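Local structure of alginate biosynthesis protein AlgX (4KNC) at residues A357-S362 with L427-S432; N16-A21 with Q201-S206. The protein takes part in O-acetylating the exopolysaccharide alginate and protects the polymer from degradation as it crosses the periplasm. All blocks are in the same frame, centred on the assembly; numbering follows the deposited sequence.

Contact 1 of 2, residues A357-S362 with L427-S432; sequences ADVTYS and LEVQAS
Ser362 OG accepts the backbone N-H of Glu428 at 2.7 Å from OG to N, nearly straight at 165°. The torsion that sets OG between the backbone N and carbonyl carbon (chi1 53°) turns the hydroxyl to this N-H, while Ser362 N donates back to Glu428 O. Main-chain pairs continue the ladder: Thr360 N reaches Gln430 O at 2.8 Å and Asp358 N reaches Ser432 O at 2.9 Å, each answered by a reciprocal bond. On the face shared by Asp358 and Gln430, Asp358 forms a salt bridge with Arg396 of strand 396-400, whereas Gln430 NE2 is hydrogen-bonded to Ser329 OG of strand 326-333. With the strand directions 167° apart, this is an antiparallel pair, the two central strands of a four-stranded sheet in the carbohydrate-binding module; strands 326-333 and 396-400 flank them. The other face, bearing Val359, Tyr361, Val429 and Ala431, makes the apolar contacts. Val359 CG1 meets Val429 CG2 at 3.7 Å, the two side chains crossing obliquely, and Val359 CG2 lies 4.0 Å from Ala431 CB. The Tyr361 ring has Glu428 O at its edge, and its CD1 touches Val429 CG2 at 4.1 Å; its hydroxyl is hydrogen-bonded to Glu368 O.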
loop_
_atom_site.group_PDB
_atom_site.type_symbol
_atom_site.label_atom_id
_atom_site.label_comp_id
_atom_site.label_asym_id
_atom_site.label_seq_id
_atom_site.Cartn_x
_atom_site.Cartn_y
_atom_site.Cartn_z
ATOM N N ALA A 357 -7.704 -16.691 12.427
ATOM C CA ALA A 357 -8.240 -15.873 13.515
ATOM C C ALA A 357 -8.918 -14.592 13.015
ATOM O O ALA A 357 -8.437 -13.939 12.079
ATOM C CB ALA A 357 -7.132 -15.520 14.498
ATOM N N ASP A 358 -10.024 -14.240 13.670
ATOM C CA ASP A 358 -10.849 -13.090 13.319
ATOM C C ASP A 358 -11.198 -12.340 14.599
ATOM O O ASP A 358 -11.807 -12.906 15.503
ATOM C CB ASP A 358 -12.138 -13.565 12.633
ATOM C CG ASP A 358 -12.845 -12.453 11.867
ATOM O OD1 ASP A 358 -12.754 -11.277 12.287
ATOM O OD2 ASP A 358 -13.490 -12.758 10.840
ATOM N N VAL A 359 -10.835 -11.065 14.672
ATOM C CA VAL A 359 -10.830 -10.353 15.952
ATOM C C VAL A 359 -11.339 -8.910 15.865
ATOM O O VAL A 359 -10.865 -8.134 15.048
ATOM C CB VAL A 359 -9.392 -10.302 16.523
ATOM C CG1 VAL A 359 -9.338 -9.456 17.780
ATOM C CG2 VAL A 359 -8.867 -11.702 16.784
ATOM N N THR A 360 -12.269 -8.531 16.738
ATOM C CA THR A 360 -12.873 -7.205 16.667
ATOM C C THR A 360 -12.947 -6.444 17.994
ATOM O O THR A 360 -13.690 -6.825 18.902
ATOM C CB THR A 360 -14.284 -7.283 16.075
ATOM O OG1 THR A 360 -14.219 -7.850 14.759
ATOM C CG2 THR A 360 -14.900 -5.891 16.007
ATOM N N TYR A 361 -12.178 -5.361 18.088
ATOM C CA TYR A 361 -12.269 -4.421 19.210
ATOM C C TYR A 361 -13.630 -3.732 19.278
ATOM O O TYR A 361 -14.276 -3.509 18.254
ATOM C CB TYR A 361 -11.211 -3.327 19.086
ATOM C CG TYR A 361 -9.814 -3.737 19.470
ATOM C CD1 TYR A 361 -9.531 -4.214 20.743
ATOM C CD2 TYR A 361 -8.767 -3.618 18.566
ATOM C CE1 TYR A 361 -8.248 -4.576 21.099
ATOM C CE2 TYR A 361 -7.482 -3.979 18.910
ATOM C CZ TYR A 361 -7.227 -4.454 20.178
ATOM O OH TYR A 361 -5.941 -4.811 20.518
ATOM N N SER A 362 -14.055 -3.372 20.484
ATOM C CA SER A 362 -15.295 -2.621 20.639
ATOM C C SER A 362 -15.118 -1.168 20.188
ATOM O O SER A 362 -16.078 -0.516 19.794
ATOM C CB SER A 362 -15.815 -2.699 22.082
ATOM O OG SER A 362 -14.824 -2.321 23.020
ATOM N N LEU A 427 -13.292 -0.832 27.153
ATOM C CA LEU A 427 -12.916 -1.524 25.913
ATOM C C LEU A 427 -12.974 -3.043 26.010
ATOM O O LEU A 427 -12.354 -3.649 26.888
ATOM C CB LEU A 427 -11.517 -1.106 25.445
ATOM C CG LEU A 427 -11.018 -1.741 24.136
ATOM C CD1 LEU A 427 -11.867 -1.293 22.972
ATOM C CD2 LEU A 427 -9.556 -1.419 23.860
ATOM N N GLU A 428 -13.727 -3.648 25.097
ATOM C CA GLU A 428 -13.833 -5.098 25.025
ATOM C C GLU A 428 -13.271 -5.600 23.706
ATOM O O GLU A 428 -12.862 -4.811 22.852
ATOM C CB GLU A 428 -15.288 -5.542 25.141
ATOM C CG GLU A 428 -15.960 -5.166 26.439
ATOM C CD GLU A 428 -17.357 -5.744 26.536
ATOM O OE1 GLU A 428 -17.964 -6.025 25.478
ATOM O OE2 GLU A 428 -17.845 -5.930 27.671
ATOM N N VAL A 429 -13.263 -6.919 23.541
ATOM C CA VAL A 429 -12.802 -7.528 22.300
ATOM C C VAL A 429 -13.536 -8.834 22.029
ATOM O O VAL A 429 -13.889 -9.576 22.961
ATOM C CB VAL A 429 -11.264 -7.739 22.298
ATOM C CG1 VAL A 429 -10.858 -8.816 23.295
ATOM C CG2 VAL A 429 -10.771 -8.077 20.900
ATOM N N GLN A 430 -13.785 -9.091 20.747
ATOM C CA GLN A 430 -14.480 -10.292 20.299
ATOM C C GLN A 430 -13.571 -11.123 19.396
ATOM O O GLN A 430 -13.169 -10.670 18.331
ATOM C CB GLN A 430 -15.757 -9.896 19.546
ATOM C CG GLN A 430 -16.238 -10.899 18.493
ATOM C CD GLN A 430 -16.755 -12.189 19.096
ATOM O OE1 GLN A 430 -17.346 -12.190 20.174
ATOM N NE2 GLN A 430 -16.537 -13.299 18.398
ATOM N N ALA A 431 -13.246 -12.341 19.807
ATOM C CA ALA A 431 -12.375 -13.167 18.972
ATOM C C ALA A 431 -13.002 -14.493 18.552
ATOM O O ALA A 431 -13.818 -15.071 19.270
ATOM C CB ALA A 431 -11.041 -13.398 19.654
ATOM N N SER A 432 -12.595 -14.971 17.384
ATOM C CA SER A 432 -13.139 -16.191 16.815
ATOM C C SER A 432 -12.105 -16.888 15.946
ATOM O O SER A 432 -11.266 -16.243 15.318
ATOM C CB SER A 432 -14.393 -15.883 15.997
ATOM O OG SER A 432 -15.430 -15.419 16.845
#

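Contact 2 of 2, residues N16-A21 with Q201-S206; sequences NLCPAA and QLCGNS
The side chains of Asn205 and Asn16 run past each other in opposite directions, their amide planes 31° apart and ND2 of Asn205 3.7 Å from ND2 of Asn16. Asn205 ND2 instead donates to the backbone O of Asn16, 3.1 Å away; this acceptor is tilted 24° from the amide plane of Asn205, and the donor sits well above the carbonyl plane. Tyr207 OH is a second hydrogen-bond partner of that ND2, while Asn16 itself is poorly ordered. Leu17 crosses the Asn205 side chain at about a right angle, its CD2 4.0 Å from ND2. The covalent link is the disulfide Cys18 SG to Cys203 SG, 2.1 Å long with a chi3 of -67°. Both cysteines start their side chains toward the opposite segment, and their first torsions bring the sulfurs together. Cys203 SG also meets Ala21 CB at 4.1 Å and Leu17 CD2 at 4.2 Å. The bond thus ties the N-terminal loop, just before a 3-10 turn, to the last turn of helix 194-203, beyond which Gly204 leaves helical geometry with positive phi. Beside this junction, Leu202 packs on Arg26, Tyr27 and Leu32 of nearby loops, and Leu17 rests on Gln40 of strand 38-40.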
loop_
_atom_site.group_PDB
_atom_site.type_symbol
_atom_site.label_atom_id
_atom_site.label_comp_id
_atom_site.label_asym_id
_atom_site.label_seq_id
_atom_site.Cartn_x
_atom_site.Cartn_y
_atom_site.Cartn_z
ATOM N N ASN A 16 24.077 24.937 -1.430
ATOM C CA ASN A 16 23.252 25.740 -0.536
ATOM C C ASN A 16 22.995 25.016 0.784
ATOM O O ASN A 16 22.795 25.645 1.824
ATOM C CB ASN A 16 21.928 26.098 -1.215
ATOM C CG ASN A 16 21.114 27.103 -0.420
ATOM O OD1 ASN A 16 21.663 28.015 0.200
ATOM N ND2 ASN A 16 19.795 26.937 -0.430
ATOM N N LEU A 17 22.998 23.688 0.728
ATOM C CA LEU A 17 22.870 22.856 1.922
ATOM C C LEU A 17 24.094 22.972 2.816
ATOM O O LEU A 17 25.213 23.143 2.331
ATOM C CB LEU A 17 22.714 21.387 1.536
ATOM C CG LEU A 17 21.332 20.905 1.139
ATOM C CD1 LEU A 17 21.447 19.501 0.587
ATOM C CD2 LEU A 17 20.436 20.941 2.353
ATOM N N CYS A 18 23.887 22.837 4.120
ATOM C CA CYS A 18 25.012 22.843 5.047
ATOM C C CYS A 18 25.772 21.514 4.937
ATOM O O CYS A 18 25.175 20.496 4.610
ATOM C CB CYS A 18 24.531 23.113 6.481
ATOM S SG CYS A 18 23.523 21.815 7.228
ATOM N N PRO A 19 27.091 21.528 5.193
ATOM C CA PRO A 19 27.956 20.341 5.100
ATOM C C PRO A 19 27.427 19.119 5.864
ATOM O O PRO A 19 27.602 17.994 5.397
ATOM C CB PRO A 19 29.260 20.810 5.756
ATOM C CG PRO A 19 29.253 22.286 5.629
ATOM C CD PRO A 19 27.828 22.714 5.676
ATOM N N ALA A 20 26.792 19.344 7.015
ATOM C CA ALA A 20 26.301 18.254 7.859
ATOM C C ALA A 20 25.307 17.384 7.109
ATOM O O ALA A 20 25.169 16.191 7.392
ATOM C CB ALA A 20 25.655 18.802 9.116
ATOM N N ALA A 21 24.622 17.991 6.144
ATOM C CA ALA A 21 23.592 17.306 5.379
ATOM C C ALA A 21 24.149 16.177 4.529
ATOM O O ALA A 21 23.389 15.312 4.073
ATOM C CB ALA A 21 22.841 18.296 4.504
ATOM N N GLN A 201 15.214 22.100 8.871
ATOM C CA GLN A 201 15.474 21.655 10.233
ATOM C C GLN A 201 16.966 21.405 10.468
ATOM O O GLN A 201 17.502 21.745 11.534
ATOM C CB GLN A 201 14.662 20.405 10.550
ATOM C CG GLN A 201 14.409 20.184 12.025
ATOM C CD GLN A 201 15.523 19.425 12.687
ATOM O OE1 GLN A 201 16.044 18.459 12.129
ATOM N NE2 GLN A 201 15.913 19.862 13.887
ATOM N N LEU A 202 17.630 20.838 9.462
ATOM C CA LEU A 202 19.057 20.511 9.545
ATOM C C LEU A 202 20.000 21.699 9.398
ATOM O O LEU A 202 21.054 21.736 10.020
ATOM C CB LEU A 202 19.442 19.523 8.443
ATOM C CG LEU A 202 18.997 18.066 8.533
ATOM C CD1 LEU A 202 19.530 17.295 7.338
ATOM C CD2 LEU A 202 19.497 17.454 9.802
ATOM N N CYS A 203 19.634 22.648 8.546
ATOM C CA CYS A 203 20.582 23.645 8.047
ATOM C C CYS A 203 20.074 25.067 8.206
ATOM O O CYS A 203 20.806 26.026 7.961
ATOM C CB CYS A 203 20.882 23.392 6.557
ATOM S SG CYS A 203 21.749 21.835 6.190
ATOM N N GLY A 204 18.810 25.208 8.587
ATOM C CA GLY A 204 18.207 26.528 8.684
ATOM C C GLY A 204 17.923 27.114 7.310
ATOM O O GLY A 204 17.623 28.302 7.180
ATOM N N ASN A 205 18.020 26.279 6.278
ATOM C CA ASN A 205 17.688 26.706 4.925
ATOM C C ASN A 205 16.217 27.092 4.806
ATOM O O ASN A 205 15.396 26.746 5.654
ATOM C CB ASN A 205 18.032 25.609 3.911
ATOM C CG ASN A 205 19.522 25.414 3.756
ATOM O OD1 ASN A 205 20.292 25.760 4.649
ATOM N ND2 ASN A 205 19.940 24.875 2.620
ATOM N N SER A 206 15.886 27.821 3.752
ATOM C CA SER A 206 14.505 28.200 3.511
ATOM C C SER A 206 14.214 28.024 2.028
ATOM O O SER A 206 14.962 28.523 1.190
ATOM C CB SER A 206 14.277 29.651 3.932
ATOM O OG SER A 206 12.904 29.895 4.166
#

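The two contacts share no element, and their centres are 48 Å apart, with nearest atoms about 33 Å. Contact 1 is partly buried, with seven of its twelve touching residues buried, and belongs to the carbohydrate-binding module; contact 2 is a surface contact of the SGNH hydrolase-like region. The paired strands of contact 1 bury 485 Å² between them, the loop and helix end of contact 2 only 288 Å². Contact 1 joins two regular strands through repeated main-chain hydrogen bonds and an apolar face, whereas contact 2 joins a loop to a helix end across 180 residues with one covalent bond and a single hydrogen bond. Both lie away from the proposed active-site residues.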